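Local coordinates for putative transcriptional regulator protein, LacI family (Rhizobium etli, PDB 3MIZ), which probably binds regulatory DNA as a transcription factor of the LacI family, the fragment here being its periplasmic-binding-protein-like part, at residues Arg129-Ile134 with Pro198-Ser203; Ala187-Leu192 with Tyr213-Ala218; Lys243-Thr248 with Val285-Ala290. All blocks are in the same frame, centred on the assembly; numbering follows the deposited sequence.

All three contacts fall in one half of the bilobed chain, the half built on the mixed sheet, with their centres 14 to 17 Å apart. Interaction 1 lies at the N-terminal ends of two neighbouring parallel strands, 134-138 and 200-203, within that sheet. Interaction 2 pairs helices 184-192 and 206-217, which precede and follow strand 200-203, and the two contacts meet where I201 CD1 lies 3.6 Å from L192 CD2. Interaction 3 ties the segment leading into strand 248-250 to the chain leaving strand 277-285. Y213 connects interactions 2 and 3, its OH probably hydrogen-bonded to P244 O at 2.8 Å. A long, weak ion pair, R129 with E286, runs between interactions 1 and 3.

Interaction 1: Arg129-Ile134 with Pro198-Ser203; sequences RGHRRI and PTAIMS
At the entry to two neighbouring parallel strands of the mixed sheet, H131 and T199 join the loop before strand 134-138 to the start of strand 200-203. ND1 of H131 and OG1 of T199 lie 2.7 Å apart in a nearly straight hydrogen bond (172°), with the hydroxyl at the edge of the imidazole, near its plane. With chi1 at 64°, T199 holds OG1 between its backbone N and carbonyl carbon, turned to the ring. The methyl of A200 sits over one imidazole face, its CB 3.7 Å from the ring centroid, a CH-pi contact offset toward the rim. NE2 of H131 is bonded to the backbone O of A291, so both ring nitrogens are engaged, which should hold the ring's rotation. The pairing is the parallel kind expected of an alpha/beta Rossmann-like lobe: I134 and A200 form a beta bridge, and just ahead of it, in the loops, T199 N donates to R133 O at 3.0 Å. I134 CD1 packs 3.6 Å from A200 CB on the sheet face they share, while I134 CG2 reaches M202 CG more loosely, at 4.3 Å. F153 of helix 144-160 packs against both I134 and M202.

Interaction 2: Ala187-Leu192 with Tyr213-Ala218; sequences AATEML and YIAAMA
The apolar part of the contact begins with A188 and A215, whose CB atoms lie 3.8 Å apart; the A215 methyl points at the A188 methyl, which it meets from the flank. L192, one turn further along its helix than A188, supplies the other apolar contact. Its CD1 branch comes to 3.7 Å from A216 CA and 3.9 Å from A216 CB, touching the backbone of the second helix as much as its methyl group. The chi1 of -71° places CG of L192 beside its own backbone N, and from there the CD1 branch extends across to the neighbouring helix. With alanines at the interface, the segment axes come within 8.7 Å, crossing at -40°. In the alpha/beta architecture of this lobe, helices 184-192 and 206-217 flank strand 200-203 in sequence; L192 also touches I201 of that strand and A188 touches I137 of the adjacent one, while S203 meets helix 206-217. The polar part runs through T189 and a water. OG1 of T189 lies 3.7 Å from A215 CB and is also hydrogen-bonded to F185 O in the preceding turn of its own helix. The water donates to T189 OG1 at 2.8 Å and to A215 O at 2.7 Å, bridging a side chain of one helix to a main-chain carbonyl of the other. Further round helix 206-217, I214 and M217 pack on L242 and A218 of the second subunit.

Interaction 3: Lys243-Thr248 with Val285-Ala290; sequences KPELTT and VERSSA
R287 lies across the backbone of E245 and L246, and its extended chain, from CG to NE, carries the guanidinium along this strip. The aliphatic part rests on the main chain, with R287 CB 3.2 Å from E245 O and R287 CD 3.3 Å from L246 O. CD also meets a side chain, lying 3.5 Å from E245 CB. NH1 then donates to L246 O at 3.0 Å, almost straight (165°) and within the guanidinium plane, so the carbonyl meets the group at its edge. CG1 of V285 lies over the centre of one guanidinium face, while T248 CG2 is near the edge and the T248 side chain runs beside R287 in the same direction. NH1 has a second partner in a salt bridge to D234, and the two bonds together should hold the group's orientation. T247 and S289 exchange side-chain-to-backbone bonds with the opposite segment. T247 OG1 accepts from R287 N at 2.8 Å, and S289 OG accepts from T247 N at 2.8 Å in a practically linear bond (176°). The chi1 of 60° sets S289 OG between its own N and carbonyl carbon, facing the T247 amide; the same hydroxyl is also bonded to I229 O. T248 opens strand 248-250 and V285 ends strand 277-285; the two form an antiparallel hydrogen-bonded pair, with V285 N to T248 O at 2.7 Å. The rest of both segments is irregular chain, where S288 N still donates to E245 O. P244, preceded by a cis peptide bond, turns its ring toward S288 and S289, CG reaching 3.7 Å from S289 CA. A water sits between E245 N and S288 OG.

Interaction 1: Arg129-Ile134 with Pro198-Ser203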
loop_
_atom_site.group_PDB
_atom_site.type_symbol
_atom_site.label_atom_id
_atom_site.label_comp_id
_atom_site.label_asym_id
_atom_site.label_seq_id
_atom_site.Cartn_x
_atom_site.Cartn_y
_atom_site.Cartn_z
ATOM N N ARG A 129 -18.407 -2.222 -26.145
ATOM C CA ARG A 129 -19.362 -1.331 -25.488
ATOM C C ARG A 129 -19.529 -0.001 -26.228
ATOM O O ARG A 129 -19.815 1.028 -25.611
ATOM C CB ARG A 129 -18.945 -1.057 -24.036
ATOM C CG ARG A 129 -18.814 -2.292 -23.143
ATOM C CD ARG A 129 -20.102 -3.076 -23.062
ATOM N NE ARG A 129 -20.077 -4.101 -22.016
ATOM C CZ ARG A 129 -19.243 -5.137 -21.984
ATOM N NH1 ARG A 129 -18.338 -5.308 -22.940
ATOM N NH2 ARG A 129 -19.335 -6.025 -21.004
ATOM N N GLY A 130 -19.330 -0.027 -27.543
ATOM C CA GLY A 130 -19.514 1.160 -28.366
ATOM C C GLY A 130 -18.458 2.249 -28.435
ATOM O O GLY A 130 -18.591 3.167 -29.244
ATOM N N HIS A 131 -17.412 2.168 -27.618
ATOM C CA HIS A 131 -16.387 3.208 -27.624
ATOM C C HIS A 131 -15.475 3.118 -28.843
ATOM O O HIS A 131 -14.996 2.040 -29.204
ATOM C CB HIS A 131 -15.576 3.135 -26.326
ATOM C CG HIS A 131 -16.406 3.335 -25.097
ATOM N ND1 HIS A 131 -16.877 4.571 -24.712
ATOM C CD2 HIS A 131 -16.887 2.449 -24.191
ATOM C CE1 HIS A 131 -17.614 4.439 -23.623
ATOM N NE2 HIS A 131 -17.637 3.162 -23.286
ATOM N N ARG A 132 -15.236 4.265 -29.470
ATOM C CA ARG A 132 -14.417 4.319 -30.672
ATOM C C ARG A 132 -13.313 5.364 -30.561
ATOM O O ARG A 132 -12.322 5.309 -31.295
ATOM C CB ARG A 132 -15.313 4.605 -31.880
ATOM C CG ARG A 132 -16.443 3.589 -32.059
ATOM C CD ARG A 132 -15.934 2.272 -32.614
ATOM N NE ARG A 132 -17.003 1.307 -32.876
ATOM C CZ ARG A 132 -17.460 0.432 -31.986
ATOM N NH1 ARG A 132 -16.945 0.395 -30.762
ATOM N NH2 ARG A 132 -18.426 -0.423 -32.320
ATOM N N ARG A 133 -13.502 6.326 -29.662
ATOM C CA ARG A 133 -12.499 7.354 -29.396
ATOM C C ARG A 133 -12.041 7.005 -27.978
ATOM O O ARG A 133 -12.726 7.328 -27.006
ATOM C CB ARG A 133 -13.115 8.753 -29.395
ATOM C CG ARG A 133 -13.662 9.231 -30.726
ATOM C CD ARG A 133 -14.232 10.634 -30.562
ATOM N NE ARG A 133 -14.673 11.225 -31.823
ATOM C CZ ARG A 133 -15.233 12.426 -31.924
ATOM N NH1 ARG A 133 -15.422 13.164 -30.838
ATOM N NH2 ARG A 133 -15.603 12.892 -33.110
ATOM N N ILE A 134 -10.896 6.337 -27.866
ATOM C CA ILE A 134 -10.388 5.906 -26.564
ATOM C C ILE A 134 -9.090 6.587 -26.151
ATOM O O ILE A 134 -8.198 6.793 -26.973
ATOM C CB ILE A 134 -10.123 4.381 -26.559
ATOM C CG1 ILE A 134 -11.329 3.632 -27.127
ATOM C CG2 ILE A 134 -9.798 3.916 -25.144
ATOM C CD1 ILE A 134 -12.562 3.767 -26.298
ATOM N N PRO A 198 -12.318 11.983 -25.875
ATOM C CA PRO A 198 -12.573 10.538 -25.901
ATOM C C PRO A 198 -13.763 10.188 -25.002
ATOM O O PRO A 198 -14.034 10.890 -24.025
ATOM C CB PRO A 198 -11.252 9.938 -25.401
ATOM C CG PRO A 198 -10.654 11.037 -24.571
ATOM C CD PRO A 198 -10.961 12.272 -25.383
ATOM N N THR A 199 -14.474 9.115 -25.342
ATOM C CA THR A 199 -15.635 8.681 -24.569
ATOM C C THR A 199 -15.233 7.709 -23.467
ATOM O O THR A 199 -15.996 7.462 -22.538
ATOM C CB THR A 199 -16.699 8.000 -25.476
ATOM O OG1 THR A 199 -16.155 6.803 -26.045
ATOM C CG2 THR A 199 -17.114 8.938 -26.604
ATOM N N ALA A 200 -14.027 7.159 -23.585
ATOM C CA ALA A 200 -13.502 6.228 -22.598
ATOM C C ALA A 200 -12.014 6.501 -22.418
ATOM O O ALA A 200 -11.322 6.879 -23.369
ATOM C CB ALA A 200 -13.722 4.773 -23.052
ATOM N N ILE A 201 -11.534 6.342 -21.192
ATOM C CA ILE A 201 -10.114 6.551 -20.908
ATOM C C ILE A 201 -9.621 5.369 -20.098
ATOM O O ILE A 201 -10.223 4.985 -19.088
ATOM C CB ILE A 201 -9.838 7.851 -20.108
ATOM C CG1 ILE A 201 -10.123 9.076 -20.983
ATOM C CG2 ILE A 201 -8.349 7.903 -19.680
ATOM C CD1 ILE A 201 -9.930 10.407 -20.271
HETATM N N MSE A 202 -8.537 4.774 -20.568
HETATM C CA MSE A 202 -7.954 3.638 -19.881
HETATM C C MSE A 202 -6.786 4.183 -19.105
HETATM O O MSE A 202 -5.915 4.846 -19.670
HETATM C CB MSE A 202 -7.473 2.588 -20.880
HETATM C CG MSE A 202 -8.590 1.870 -21.594
HETATM SE SE MSE A 202 -7.912 0.418 -22.659
HETATM C CE MSE A 202 -7.522 -0.845 -21.274
ATOM N N SER A 203 -6.785 3.919 -17.804
ATOM C CA SER A 203 -5.721 4.382 -16.930
ATOM C C SER A 203 -4.608 3.344 -16.857
ATOM O O SER A 203 -4.874 2.138 -16.739
ATOM C CB SER A 203 -6.285 4.640 -15.527
ATOM O OG SER A 203 -5.280 5.123 -14.654
#

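Interaction 2: Ala187-Leu192 with Tyr213-Ala218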
loop_
_atom_site.group_PDB
_atom_site.type_symbol
_atom_site.label_atom_id
_atom_site.label_comp_id
_atom_site.label_asym_id
_atom_site.label_seq_id
_atom_site.Cartn_x
_atom_site.Cartn_y
_atom_site.Cartn_z
ATOM N N ALA A 187 -2.440 15.784 -17.435
ATOM C CA ALA A 187 -2.535 15.107 -18.720
ATOM C C ALA A 187 -3.984 14.735 -19.034
ATOM O O ALA A 187 -4.441 14.903 -20.160
ATOM C CB ALA A 187 -1.664 13.860 -18.723
ATOM N N ALA A 188 -4.702 14.233 -18.034
ATOM C CA ALA A 188 -6.099 13.835 -18.212
ATOM C C ALA A 188 -6.973 15.050 -18.484
ATOM O O ALA A 188 -7.952 14.976 -19.226
ATOM C CB ALA A 188 -6.598 13.108 -16.970
ATOM N N THR A 189 -6.627 16.166 -17.865
ATOM C CA THR A 189 -7.396 17.387 -18.056
ATOM C C THR A 189 -7.259 17.869 -19.500
ATOM O O THR A 189 -8.250 18.204 -20.148
ATOM C CB THR A 189 -6.929 18.480 -17.083
ATOM O OG1 THR A 189 -7.283 18.094 -15.748
ATOM C CG2 THR A 189 -7.599 19.818 -17.407
ATOM N N GLU A 190 -6.030 17.889 -20.003
ATOM C CA GLU A 190 -5.774 18.308 -21.377
ATOM C C GLU A 190 -6.523 17.401 -22.344
ATOM O O GLU A 190 -7.148 17.870 -23.300
ATOM C CB GLU A 190 -4.270 18.249 -21.669
ATOM C CG GLU A 190 -3.860 18.751 -23.051
ATOM C CD GLU A 190 -4.310 20.179 -23.320
ATOM O OE1 GLU A 190 -4.132 21.045 -22.433
ATOM O OE2 GLU A 190 -4.835 20.438 -24.428
HETATM N N MSE A 191 -6.464 16.099 -22.077
HETATM C CA MSE A 191 -7.113 15.093 -22.907
HETATM C C MSE A 191 -8.631 15.257 -22.962
HETATM O O MSE A 191 -9.254 15.092 -24.013
HETATM C CB MSE A 191 -6.769 13.700 -22.367
HETATM C CG MSE A 191 -7.300 12.545 -23.181
HETATM SE SE MSE A 191 -6.796 10.842 -22.383
HETATM C CE MSE A 191 -4.910 10.871 -22.838
ATOM N N LEU A 192 -9.224 15.583 -21.821
ATOM C CA LEU A 192 -10.672 15.742 -21.735
ATOM C C LEU A 192 -11.168 17.093 -22.247
ATOM O O LEU A 192 -12.370 17.283 -22.463
ATOM C CB LEU A 192 -11.120 15.535 -20.289
ATOM C CG LEU A 192 -11.028 14.088 -19.787
ATOM C CD1 LEU A 192 -11.129 14.039 -18.260
ATOM C CD2 LEU A 192 -12.138 13.267 -20.433
ATOM N N TYR A 213 -10.308 10.525 -12.332
ATOM C CA TYR A 213 -11.677 10.711 -11.841
ATOM C C TYR A 213 -11.847 12.175 -11.465
ATOM O O TYR A 213 -12.839 12.810 -11.823
ATOM C CB TYR A 213 -11.931 9.860 -10.590
ATOM C CG TYR A 213 -12.609 8.531 -10.847
ATOM C CD1 TYR A 213 -12.064 7.598 -11.728
ATOM C CD2 TYR A 213 -13.770 8.183 -10.153
ATOM C CE1 TYR A 213 -12.654 6.347 -11.911
ATOM C CE2 TYR A 213 -14.365 6.935 -10.321
ATOM C CZ TYR A 213 -13.803 6.023 -11.199
ATOM O OH TYR A 213 -14.378 4.782 -11.349
ATOM N N ILE A 214 -10.874 12.703 -10.729
ATOM C CA ILE A 214 -10.924 14.090 -10.281
ATOM C C ILE A 214 -10.847 15.054 -11.461
ATOM O O ILE A 214 -11.556 16.063 -11.495
ATOM C CB ILE A 214 -9.798 14.382 -9.263
ATOM C CG1 ILE A 214 -9.987 13.471 -8.032
ATOM C CG2 ILE A 214 -9.821 15.853 -8.839
ATOM C CD1 ILE A 214 -8.993 13.697 -6.936
ATOM N N ALA A 215 -9.999 14.735 -12.434
ATOM C CA ALA A 215 -9.874 15.576 -13.616
ATOM C C ALA A 215 -11.228 15.673 -14.335
ATOM O O ALA A 215 -11.664 16.754 -14.715
ATOM C CB ALA A 215 -8.824 14.995 -14.554
ATOM N N ALA A 216 -11.892 14.538 -14.513
ATOM C CA ALA A 216 -13.184 14.520 -15.197
ATOM C C ALA A 216 -14.275 15.266 -14.425
ATOM O O ALA A 216 -14.994 16.095 -14.998
ATOM C CB ALA A 216 -13.614 13.080 -15.457
HETATM N N MSE A 217 -14.406 14.973 -13.134
HETATM C CA MSE A 217 -15.424 15.625 -12.311
HETATM C C MSE A 217 -15.184 17.127 -12.176
HETATM O O MSE A 217 -16.134 17.912 -12.088
HETATM C CB MSE A 217 -15.476 14.978 -10.922
HETATM C CG MSE A 217 -15.890 13.526 -10.958
HETATM SE SE MSE A 217 -15.885 12.700 -9.207
HETATM C CE MSE A 217 -17.662 13.251 -8.638
ATOM N N ALA A 218 -13.918 17.525 -12.174
ATOM C CA ALA A 218 -13.572 18.932 -12.056
ATOM C C ALA A 218 -14.021 19.710 -13.292
ATOM O O ALA A 218 -14.067 20.943 -13.274
ATOM C CB ALA A 218 -12.066 19.086 -11.855
HETATM O O HOH W 1 -9.797 18.727 -14.775
#

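Interaction 3: Lys243-Thr248 with Val285-Ala290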
loop_
_atom_site.group_PDB
_atom_site.type_symbol
_atom_site.label_atom_id
_atom_site.label_comp_id
_atom_site.label_asym_id
_atom_site.label_seq_id
_atom_site.Cartn_x
_atom_site.Cartn_y
_atom_site.Cartn_z
ATOM N N LYS A 243 -15.858 6.092 -6.659
ATOM C CA LYS A 243 -17.277 5.888 -6.912
ATOM C C LYS A 243 -17.540 6.662 -8.195
ATOM O O LYS A 243 -17.240 7.854 -8.273
ATOM C CB LYS A 243 -18.126 6.470 -5.774
ATOM C CG LYS A 243 -17.777 5.952 -4.383
ATOM C CD LYS A 243 -18.101 4.475 -4.218
ATOM C CE LYS A 243 -17.755 3.998 -2.812
ATOM N NZ LYS A 243 -18.095 2.566 -2.590
ATOM N N PRO A 244 -18.097 6.002 -9.218
ATOM C CA PRO A 244 -18.496 4.588 -9.245
ATOM C C PRO A 244 -17.329 3.621 -9.095
ATOM O O PRO A 244 -16.174 3.964 -9.388
ATOM C CB PRO A 244 -19.168 4.451 -10.605
ATOM C CG PRO A 244 -18.360 5.386 -11.454
ATOM C CD PRO A 244 -18.231 6.606 -10.557
ATOM N N GLU A 245 -17.638 2.410 -8.630
ATOM C CA GLU A 245 -16.635 1.366 -8.449
ATOM C C GLU A 245 -15.901 1.172 -9.777
ATOM O O GLU A 245 -16.529 1.039 -10.823
ATOM C CB GLU A 245 -17.313 0.058 -8.029
ATOM C CG GLU A 245 -17.907 0.079 -6.635
ATOM C CD GLU A 245 -16.847 0.133 -5.551
ATOM O OE1 GLU A 245 -16.090 1.126 -5.506
ATOM O OE2 GLU A 245 -16.768 -0.822 -4.743
ATOM N N LEU A 246 -14.574 1.137 -9.715
ATOM C CA LEU A 246 -13.724 1.009 -10.903
ATOM C C LEU A 246 -13.627 -0.364 -11.566
ATOM O O LEU A 246 -13.230 -1.351 -10.938
ATOM C CB LEU A 246 -12.312 1.483 -10.557
ATOM C CG LEU A 246 -11.291 1.612 -11.690
ATOM C CD1 LEU A 246 -11.712 2.713 -12.656
ATOM C CD2 LEU A 246 -9.931 1.936 -11.095
ATOM N N THR A 247 -13.980 -0.418 -12.846
ATOM C CA THR A 247 -13.880 -1.655 -13.611
ATOM C C THR A 247 -12.395 -1.770 -13.955
ATOM O O THR A 247 -11.788 -0.811 -14.428
ATOM C CB THR A 247 -14.747 -1.577 -14.864
ATOM O OG1 THR A 247 -16.129 -1.628 -14.465
ATOM C CG2 THR A 247 -14.443 -2.733 -15.812
ATOM N N THR A 248 -11.808 -2.939 -13.724
ATOM C CA THR A 248 -10.369 -3.082 -13.941
ATOM C C THR A 248 -9.964 -4.507 -14.304
ATOM O O THR A 248 -10.810 -5.375 -14.521
ATOM C CB THR A 248 -9.631 -2.634 -12.636
ATOM O OG1 THR A 248 -8.219 -2.540 -12.852
ATOM C CG2 THR A 248 -9.895 -3.633 -11.515
ATOM N N VAL A 285 -12.438 -7.451 -13.917
ATOM C CA VAL A 285 -13.395 -7.257 -12.830
ATOM C C VAL A 285 -14.353 -6.161 -13.256
ATOM O O VAL A 285 -14.008 -4.979 -13.239
ATOM C CB VAL A 285 -12.689 -6.830 -11.528
ATOM C CG1 VAL A 285 -13.713 -6.655 -10.409
ATOM C CG2 VAL A 285 -11.645 -7.869 -11.142
ATOM N N GLU A 286 -15.561 -6.557 -13.642
ATOM C CA GLU A 286 -16.548 -5.593 -14.091
ATOM C C GLU A 286 -17.284 -4.939 -12.937
ATOM O O GLU A 286 -17.925 -5.612 -12.125
ATOM C CB GLU A 286 -17.541 -6.263 -15.040
ATOM C CG GLU A 286 -18.613 -5.326 -15.549
ATOM C CD GLU A 286 -19.309 -5.858 -16.778
ATOM O OE1 GLU A 286 -19.472 -7.093 -16.875
ATOM O OE2 GLU A 286 -19.698 -5.039 -17.639
ATOM N N ARG A 287 -17.167 -3.619 -12.858
ATOM C CA ARG A 287 -17.832 -2.856 -11.815
ATOM C C ARG A 287 -18.773 -1.865 -12.513
ATOM O O ARG A 287 -19.508 -2.274 -13.407
ATOM C CB ARG A 287 -16.786 -2.174 -10.911
ATOM C CG ARG A 287 -15.891 -3.200 -10.165
ATOM C CD ARG A 287 -15.373 -2.696 -8.817
ATOM N NE ARG A 287 -14.721 -3.738 -8.011
ATOM C CZ ARG A 287 -13.430 -4.074 -8.095
ATOM N NH1 ARG A 287 -12.630 -3.459 -8.950
ATOM N NH2 ARG A 287 -12.931 -5.025 -7.315
ATOM N N SER A 288 -18.762 -0.582 -12.161
ATOM C CA SER A 288 -19.694 0.340 -12.821
ATOM C C SER A 288 -19.140 1.665 -13.346
ATOM O O SER A 288 -19.899 2.610 -13.588
ATOM C CB SER A 288 -20.875 0.623 -11.887
ATOM O OG SER A 288 -20.417 1.082 -10.628
ATOM N N SER A 289 -17.830 1.728 -13.558
ATOM C CA SER A 289 -17.189 2.947 -14.049
ATOM C C SER A 289 -17.238 3.078 -15.569
ATOM O O SER A 289 -16.737 4.053 -16.129
ATOM C CB SER A 289 -15.730 2.980 -13.601
ATOM O OG SER A 289 -15.044 1.859 -14.125
ATOM N N ALA A 290 -17.814 2.089 -16.240
ATOM C CA ALA A 290 -17.925 2.137 -17.695
ATOM C C ALA A 290 -19.372 1.916 -18.149
ATOM O O ALA A 290 -20.110 1.132 -17.551
ATOM C CB ALA A 290 -17.016 1.095 -18.325
HETATM O O HOH W 2 -20.307 1.883 -7.682
HETATM O O HOH W 3 -18.120 -1.008 -15.932
#